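Local coordinates for protein histidinol-phosphatase (PDB 3DCP) that probably hydrolyses the phosphate ester of L-histidinol phosphate, a late step of histidine biosynthesis, at a cluster of metal ions in a PHP-type barrel, at residues H6-F11 and D258-Q263; E10-G15 and I37-P42. One frame throughout, in Å; residues are numbered along the deposited sequence.

Overall arrangement
From the N terminus, H6-F11 spans the end of strand 3-7 and the loop after it, and E10-G15 continues that loop. Contact 2 closes the shorter circuit: 21 residues, including helix 20-29, separate E10-G15 from I37-P42 on strand 34-40, the neighbour of strand 3-7 in the mixed sheet. Contact 1 closes the long one, bringing the loop after strand 253-256 back to H6-F11 across 246 residues. The smaller circuit is nested within the larger, and the two share E10 and F11. Their centres lie about 8 Å apart, and both reach the zinc ion; E39 of contact 2 also holds H8 and the backbone of T9 from contact 1.

Contact 1: residues H6-F11 and D258-Q263. With FE (Fe (III) ion), chain F; ZN (zinc ion), chain D.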
ATOM      1  N   HIS A   6       2.311  -0.559   8.538  1.00 19.73           N
ATOM      2  CA  HIS A   6       2.692   0.022   7.260  1.00 18.82           C
ATOM      3  C   HIS A   6       3.517   1.292   7.427  1.00 19.13           C
ATOM      4  O   HIS A   6       2.971   2.383   7.575  1.00 18.07           O
ATOM      5  CB  HIS A   6       1.414   0.292   6.450  1.00 19.32           C
ATOM      6  CG  HIS A   6       1.642   0.505   4.989  1.00 18.49           C
ATOM      7  ND1 HIS A   6       0.651   0.312   4.050  1.00 18.33           N
ATOM      8  CD2 HIS A   6       2.735   0.917   4.303  1.00 16.33           C
ATOM      9  CE1 HIS A   6       1.123   0.597   2.849  1.00 18.17           C
ATOM     10  NE2 HIS A   6       2.385   0.965   2.977  1.00 17.88           N
ATOM     11  N   THR A   7       4.842   1.146   7.421  1.00 18.69           N
ATOM     12  CA  THR A   7       5.727   2.303   7.543  1.00 19.68           C
ATOM     13  C   THR A   7       6.906   2.211   6.578  1.00 19.99           C
ATOM     14  O   THR A   7       7.264   1.129   6.111  1.00 19.96           O
ATOM     15  CB  THR A   7       6.287   2.447   8.963  1.00 19.49           C
ATOM     16  OG1 THR A   7       7.239   1.404   9.203  1.00 19.21           O
ATOM     17  CG2 THR A   7       5.153   2.367   9.995  1.00 17.78           C
ATOM     18  N   HIS A   8       7.515   3.354   6.293  1.00 20.50           N
ATOM     19  CA  HIS A   8       8.634   3.408   5.368  1.00 21.17           C
ATOM     20  C   HIS A   8       9.896   3.984   6.005  1.00 21.62           C
ATOM     21  O   HIS A   8       9.879   4.390   7.166  1.00 20.75           O
ATOM     22  CB  HIS A   8       8.214   4.179   4.119  1.00 20.98           C
ATOM     23  CG  HIS A   8       7.205   3.444   3.295  1.00 22.64           C
ATOM     24  ND1 HIS A   8       7.556   2.471   2.382  1.00 21.49           N
ATOM     25  CD2 HIS A   8       5.851   3.483   3.301  1.00 23.08           C
ATOM     26  CE1 HIS A   8       6.463   1.947   1.856  1.00 20.90           C
ATOM     27  NE2 HIS A   8       5.415   2.544   2.397  1.00 22.21           N
ATOM     28  N   THR A   9      10.987   4.013   5.242  1.00 22.45           N
ATOM     29  CA  THR A   9      12.275   4.450   5.771  1.00 23.50           C
ATOM     30  C   THR A   9      13.053   5.383   4.855  1.00 24.81           C
ATOM     31  O   THR A   9      12.556   5.828   3.821  1.00 25.56           O
ATOM     32  CB  THR A   9      13.186   3.236   6.040  1.00 23.68           C
ATOM     33  OG1 THR A   9      13.611   2.676   4.787  1.00 23.01           O
ATOM     34  CG2 THR A   9      12.438   2.168   6.827  1.00 22.69           C
ATOM     35  N   GLU A  10      14.300   5.647   5.241  1.00 25.86           N
ATOM     36  CA  GLU A  10      15.188   6.499   4.464  1.00 26.95           C
ATOM     37  C   GLU A  10      15.572   5.811   3.151  1.00 27.63           C
ATOM     38  O   GLU A  10      16.158   6.431   2.263  1.00 27.20           O
ATOM     39  CB  GLU A  10      16.454   6.836   5.267  1.00 26.58           C
ATOM     40  CG  GLU A  10      17.359   5.639   5.593  1.00 28.00           C
ATOM     41  CD  GLU A  10      16.975   4.908   6.880  1.00 27.24           C
ATOM     42  OE1 GLU A  10      15.856   5.122   7.396  1.00 27.48           O
ATOM     43  OE2 GLU A  10      17.801   4.108   7.371  1.00 28.62           O
ATOM     44  N   PHE A  11      15.244   4.526   3.041  1.00 28.15           N
ATOM     45  CA  PHE A  11      15.542   3.756   1.836  1.00 29.40           C
ATOM     46  C   PHE A  11      14.483   3.986   0.759  1.00 30.59           C
ATOM     47  O   PHE A  11      14.533   3.380  -0.310  1.00 31.46           O
ATOM     48  CB  PHE A  11      15.637   2.265   2.175  1.00 29.24           C
ATOM     49  CG  PHE A  11      16.963   1.861   2.753  1.00 30.30           C
ATOM     50  CD1 PHE A  11      18.017   1.497   1.920  1.00 31.04           C
ATOM     51  CD2 PHE A  11      17.164   1.851   4.129  1.00 30.49           C
ATOM     52  CE1 PHE A  11      19.249   1.130   2.447  1.00 31.64           C
ATOM     53  CE2 PHE A  11      18.394   1.484   4.671  1.00 30.53           C
ATOM     54  CZ  PHE A  11      19.438   1.123   3.828  1.00 31.61           C
ATOM     55  N   ASP A 258       1.272   4.373   6.917  1.00 18.83           N
ATOM     56  CA  ASP A 258       1.984   4.601   5.665  1.00 19.26           C
ATOM     57  C   ASP A 258       2.974   5.760   5.854  1.00 19.75           C
ATOM     58  O   ASP A 258       3.167   6.579   4.954  1.00 20.46           O
ATOM     59  CB  ASP A 258       0.997   4.947   4.549  1.00 18.57           C
ATOM     60  CG  ASP A 258       1.420   4.374   3.204  1.00 19.86           C
ATOM     61  OD1 ASP A 258       2.635   4.211   2.984  1.00 15.61           O
ATOM     62  OD2 ASP A 258       0.539   4.098   2.368  1.00 19.11           O
ATOM     63  N   SER A 259       3.597   5.819   7.028  1.00 19.68           N
ATOM     64  CA  SER A 259       4.541   6.887   7.351  1.00 20.19           C
ATOM     65  C   SER A 259       5.805   6.885   6.496  1.00 20.86           C
ATOM     66  O   SER A 259       6.431   5.839   6.289  1.00 19.62           O
ATOM     67  CB  SER A 259       4.943   6.818   8.835  1.00 20.27           C
ATOM     68  OG  SER A 259       3.836   7.062   9.697  1.00 19.79           O
ATOM     69  N   HIS A 260       6.170   8.065   6.000  1.00 20.15           N
ATOM     70  CA  HIS A 260       7.379   8.237   5.199  1.00 22.39           C
ATOM     71  C   HIS A 260       8.286   9.228   5.909  1.00 23.08           C
ATOM     72  O   HIS A 260       9.265   9.717   5.342  1.00 24.11           O
ATOM     73  CB  HIS A 260       7.044   8.752   3.798  1.00 22.54           C
ATOM     74  CG  HIS A 260       6.320   7.752   2.957  1.00 25.42           C
ATOM     75  ND1 HIS A 260       5.037   7.336   3.238  1.00 30.26           N
ATOM     76  CD2 HIS A 260       6.710   7.053   1.866  1.00 28.04           C
ATOM     77  CE1 HIS A 260       4.667   6.424   2.358  1.00 28.91           C
ATOM     78  NE2 HIS A 260       5.664   6.232   1.515  1.00 29.14           N
ATOM     79  N   GLY A 261       7.943   9.507   7.163  1.00 23.33           N
ATOM     80  CA  GLY A 261       8.710  10.430   7.978  1.00 23.68           C
ATOM     81  C   GLY A 261       8.199  10.444   9.405  1.00 23.70           C
ATOM     82  O   GLY A 261       7.128   9.907   9.695  1.00 21.77           O
ATOM     83  N   VAL A 262       8.968  11.063  10.297  1.00 24.48           N
ATOM     84  CA  VAL A 262       8.617  11.143  11.712  1.00 24.70           C
ATOM     85  C   VAL A 262       7.254  11.796  11.974  1.00 25.45           C
ATOM     86  O   VAL A 262       6.481  11.328  12.811  1.00 25.31           O
ATOM     87  CB  VAL A 262       9.704  11.919  12.496  1.00 24.78           C
ATOM     88  CG1 VAL A 262       9.294  12.070  13.956  1.00 25.19           C
ATOM     89  CG2 VAL A 262      11.041  11.192  12.390  1.00 23.41           C
ATOM     90  N   GLN A 263       6.956  12.862  11.243  1.00 25.87           N
ATOM     91  CA  GLN A 263       5.702  13.572  11.441  1.00 27.74           C
ATOM     92  C   GLN A 263       4.462  12.785  11.054  1.00 27.17           C
ATOM     93  O   GLN A 263       3.361  13.139  11.466  1.00 27.20           O
ATOM     94  CB  GLN A 263       5.731  14.917  10.707  1.00 28.67           C
ATOM     95  CG  GLN A 263       6.719  15.894  11.321  1.00 34.74           C
ATOM     96  CD  GLN A 263       6.557  15.977  12.829  1.00 41.06           C
ATOM     97  OE1 GLN A 263       5.474  16.285  13.325  1.00 44.93           O
ATOM     98  NE2 GLN A 263       7.630  15.693  13.565  1.00 42.26           N
TER
HETATM   99 FE    FE F 311       3.312   2.444   1.585  1.00 22.43          FE
HETATM  100 ZN    ZN D 301       6.044   5.304  -0.527  1.00 39.42          ZN
HETATM  101  O   HOH W   1      10.119   7.225   3.877  1.00 24.26           O
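H6, H8 and D258 converge on one iron ion: NE2 of each histidine binds it, at 2.2 Å for H6 and 2.3 Å for H8, and OD1 of D258 joins them at 2.4 Å. The carboxylate lies nearly coplanar with the H8 ring, 25° between planes, and meets that ring at its edge, whereas its CG sits over a face of H6, offset toward the rim. H6 reaches the metal because CG stands anti to the backbone N (chi1 -163°). E93 adds a fourth ligand, N224 bonds OD2 of D258, which helps to fix the carboxylate, and ND1 of H8 is hydrogen-bonded to E39. The backbones meet beside the metal, where H8 N donates to S259 O at 2.7 Å. An HxH pair at the end of the first strand, joined by a DxH pair after the last, is the metal-binding signature of PHP phosphoesterases, which use such clusters for catalysis. In the second pair, H260 lays its ring in an offset stack on H8, centroids 4.3 Å apart and planes at 23°, while its NE2 binds zinc at 2.3 Å. Beyond this packed end the chains diverge on the more open side, where H260 is partly exposed: a water donates to T9 O at 2.8 Å and to H260 O at 3.0 Å, bridging the two loops beyond the last side-chain contact.

Contact 2: residues E10-G15 and I37-P42; sequences EFCPHG and IVEHAP. With ZN (zinc ion), chain D.
F11 turns its CB toward E39, 4.2 Å from E39 CG, but the phenyl ring leads away from strand 37-40 and packs on Y70 and M75. Its carbonyl joins the strand through a water that donates to H40 O at 2.8 Å and, weakly, to F11 O. At C12 the packing closes in: CB lies 3.3 Å from E39 OE2 and rests against the carboxylate as a whole, since OE1 is nearly as close. That carboxylate is firmly held. The bend in the E39 chain at chi2 (54°) folds it back so that OE2 accepts from H40 N at 2.8 Å, from the side facing away from OE1 and lifted 26° from the carboxylate plane; OE2 also takes H8 ND1, and OE1 takes T9 N. E39 is thus a second-shell residue that orients a metal-binding histidine. C12 SG approaches H40 at the ring edge, 4.0 Å from CD2, and sits over the centre of the H14 ring. P13 starts the corner of a type I beta turn running from C12 to G15, closed by G15 N to C12 O. The turn presents H14, whose NE2 binds zinc at 2.4 Å, with H40 NE2 at 2.3 Å from the same ion; the two rings meet obliquely, planes at 52°, and H40 stacks instead on H8. H260 supplies a third ligand, and H14 ND1 is tied to T60 O, which probably helps fix the ring's rotation. The loop after the first strand thus gives a further histidine to the metal cluster of the PHP fold. It lies over the end of strand 34-40, which is flanked in the sheet by strands 3-7 and 87-95, with helix 68-81 packing against F11 and I37.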
ATOM      1  N   GLU A  10      14.300   5.647   5.241  1.00 25.86           N
ATOM      2  CA  GLU A  10      15.188   6.499   4.464  1.00 26.95           C
ATOM      3  C   GLU A  10      15.572   5.811   3.151  1.00 27.63           C
ATOM      4  O   GLU A  10      16.158   6.431   2.263  1.00 27.20           O
ATOM      5  CB  GLU A  10      16.454   6.836   5.267  1.00 26.58           C
ATOM      6  CG  GLU A  10      17.359   5.639   5.593  1.00 28.00           C
ATOM      7  CD  GLU A  10      16.975   4.908   6.880  1.00 27.24           C
ATOM      8  OE1 GLU A  10      15.856   5.122   7.396  1.00 27.48           O
ATOM      9  OE2 GLU A  10      17.801   4.108   7.371  1.00 28.62           O
ATOM     10  N   PHE A  11      15.244   4.526   3.041  1.00 28.15           N
ATOM     11  CA  PHE A  11      15.542   3.756   1.836  1.00 29.40           C
ATOM     12  C   PHE A  11      14.483   3.986   0.759  1.00 30.59           C
ATOM     13  O   PHE A  11      14.533   3.380  -0.310  1.00 31.46           O
ATOM     14  CB  PHE A  11      15.637   2.265   2.175  1.00 29.24           C
ATOM     15  CG  PHE A  11      16.963   1.861   2.753  1.00 30.30           C
ATOM     16  CD1 PHE A  11      18.017   1.497   1.920  1.00 31.04           C
ATOM     17  CD2 PHE A  11      17.164   1.851   4.129  1.00 30.49           C
ATOM     18  CE1 PHE A  11      19.249   1.130   2.447  1.00 31.64           C
ATOM     19  CE2 PHE A  11      18.394   1.484   4.671  1.00 30.53           C
ATOM     20  CZ  PHE A  11      19.438   1.123   3.828  1.00 31.61           C
ATOM     21  N   CYS A  12      13.524   4.862   1.049  1.00 30.83           N
ATOM     22  CA  CYS A  12      12.466   5.195   0.102  1.00 30.91           C
ATOM     23  C   CYS A  12      12.860   6.472  -0.633  1.00 30.93           C
ATOM     24  O   CYS A  12      12.959   7.539  -0.034  1.00 30.92           O
ATOM     25  CB  CYS A  12      11.138   5.403   0.829  1.00 30.77           C
ATOM     26  SG  CYS A  12       9.796   5.897  -0.274  1.00 30.86           S
ATOM     27  N   PRO A  13      13.074   6.380  -1.952  1.00 31.17           N
ATOM     28  CA  PRO A  13      13.468   7.536  -2.763  1.00 31.95           C
ATOM     29  C   PRO A  13      12.542   8.746  -2.681  1.00 32.57           C
ATOM     30  O   PRO A  13      13.001   9.879  -2.772  1.00 33.04           O
ATOM     31  CB  PRO A  13      13.543   6.956  -4.175  1.00 32.07           C
ATOM     32  CG  PRO A  13      13.859   5.502  -3.934  1.00 31.94           C
ATOM     33  CD  PRO A  13      12.941   5.178  -2.788  1.00 30.62           C
ATOM     34  N   HIS A  14      11.243   8.515  -2.516  1.00 33.02           N
ATOM     35  CA  HIS A  14      10.302   9.626  -2.438  1.00 33.81           C
ATOM     36  C   HIS A  14       9.864   9.953  -1.016  1.00 34.20           C
ATOM     37  O   HIS A  14       8.919  10.718  -0.814  1.00 33.50           O
ATOM     38  CB  HIS A  14       9.065   9.349  -3.285  1.00 34.42           C
ATOM     39  CG  HIS A  14       8.421   8.031  -3.001  1.00 35.96           C
ATOM     40  ND1 HIS A  14       8.852   6.855  -3.577  1.00 37.33           N
ATOM     41  CD2 HIS A  14       7.400   7.696  -2.176  1.00 35.75           C
ATOM     42  CE1 HIS A  14       8.124   5.852  -3.119  1.00 38.40           C
ATOM     43  NE2 HIS A  14       7.238   6.335  -2.267  1.00 36.30           N
ATOM     44  N   GLY A  15      10.533   9.358  -0.032  1.00 33.93           N
ATOM     45  CA  GLY A  15      10.188   9.642   1.347  1.00 34.73           C
ATOM     46  C   GLY A  15      10.796  10.957   1.800  1.00 35.34           C
ATOM     47  O   GLY A  15      11.400  11.684   1.011  1.00 35.68           O
ATOM     48  N   ILE A  37       8.069  -2.468   9.305  1.00 21.44           N
ATOM     49  CA  ILE A  37       8.829  -1.730   8.312  1.00 21.23           C
ATOM     50  C   ILE A  37       8.650  -2.494   6.998  1.00 21.25           C
ATOM     51  O   ILE A  37       9.215  -3.575   6.803  1.00 20.39           O
ATOM     52  CB  ILE A  37      10.320  -1.691   8.686  1.00 21.46           C
ATOM     53  CG1 ILE A  37      10.494  -0.956  10.017  1.00 22.05           C
ATOM     54  CG2 ILE A  37      11.120  -1.033   7.573  1.00 22.76           C
ATOM     55  CD1 ILE A  37      11.858  -1.133  10.646  1.00 25.06           C
ATOM     56  N   VAL A  38       7.832  -1.939   6.114  1.00 20.50           N
ATOM     57  CA  VAL A  38       7.559  -2.571   4.841  1.00 20.76           C
ATOM     58  C   VAL A  38       7.931  -1.615   3.718  1.00 20.95           C
ATOM     59  O   VAL A  38       7.076  -0.996   3.082  1.00 19.92           O
ATOM     60  CB  VAL A  38       6.078  -2.965   4.752  1.00 20.11           C
ATOM     61  CG1 VAL A  38       5.816  -4.172   5.646  1.00 20.73           C
ATOM     62  CG2 VAL A  38       5.201  -1.800   5.210  1.00 20.10           C
ATOM     63  N   GLU A  39       9.231  -1.489   3.492  1.00 20.59           N
ATOM     64  CA  GLU A  39       9.719  -0.599   2.463  1.00 20.51           C
ATOM     65  C   GLU A  39       9.353  -1.105   1.068  1.00 20.57           C
ATOM     66  O   GLU A  39       9.120  -2.299   0.868  1.00 19.13           O
ATOM     67  CB  GLU A  39      11.233  -0.452   2.588  1.00 21.06           C
ATOM     68  CG  GLU A  39      11.773   0.627   1.702  1.00 21.17           C
ATOM     69  CD  GLU A  39      11.055   1.934   1.944  1.00 22.65           C
ATOM     70  OE1 GLU A  39      11.370   2.611   2.948  1.00 20.92           O
ATOM     71  OE2 GLU A  39      10.159   2.263   1.143  1.00 21.33           O
ATOM     72  N   HIS A  40       9.296  -0.192   0.108  1.00 20.21           N
ATOM     73  CA  HIS A  40       8.981  -0.557  -1.264  1.00 21.66           C
ATOM     74  C   HIS A  40      10.003  -1.508  -1.870  1.00 22.37           C
ATOM     75  O   HIS A  40      11.203  -1.229  -1.883  1.00 21.99           O
ATOM     76  CB  HIS A  40       8.907   0.692  -2.133  1.00 22.33           C
ATOM     77  CG  HIS A  40       7.721   1.550  -1.844  1.00 23.00           C
ATOM     78  ND1 HIS A  40       6.445   1.207  -2.235  1.00 26.99           N
ATOM     79  CD2 HIS A  40       7.611   2.730  -1.191  1.00 24.61           C
ATOM     80  CE1 HIS A  40       5.599   2.140  -1.839  1.00 26.38           C
ATOM     81  NE2 HIS A  40       6.281   3.075  -1.204  1.00 24.77           N
ATOM     82  N   ALA A  41       9.517  -2.628  -2.393  1.00 22.98           N
ATOM     83  CA  ALA A  41      10.395  -3.598  -3.031  1.00 22.94           C
ATOM     84  C   ALA A  41      10.822  -3.066  -4.396  1.00 23.59           C
ATOM     85  O   ALA A  41      10.056  -2.380  -5.067  1.00 22.65           O
ATOM     86  CB  ALA A  41       9.675  -4.934  -3.184  1.00 22.94           C
ATOM     87  N   PRO A  42      12.060  -3.366  -4.817  1.00 23.42           N
ATOM     88  CA  PRO A  42      12.552  -2.903  -6.116  1.00 24.19           C
ATOM     89  C   PRO A  42      11.630  -3.360  -7.253  1.00 24.64           C
ATOM     90  O   PRO A  42      11.112  -4.474  -7.232  1.00 23.90           O
ATOM     91  CB  PRO A  42      13.938  -3.539  -6.202  1.00 23.68           C
ATOM     92  CG  PRO A  42      14.369  -3.590  -4.758  1.00 23.11           C
ATOM     93  CD  PRO A  42      13.111  -4.094  -4.087  1.00 23.81           C
TER
HETATM   94 ZN    ZN D 301       6.044   5.304  -0.527  1.00 39.42          ZN
HETATM   95  O   HOH W   2      12.179   1.364  -1.598  1.00 25.28           O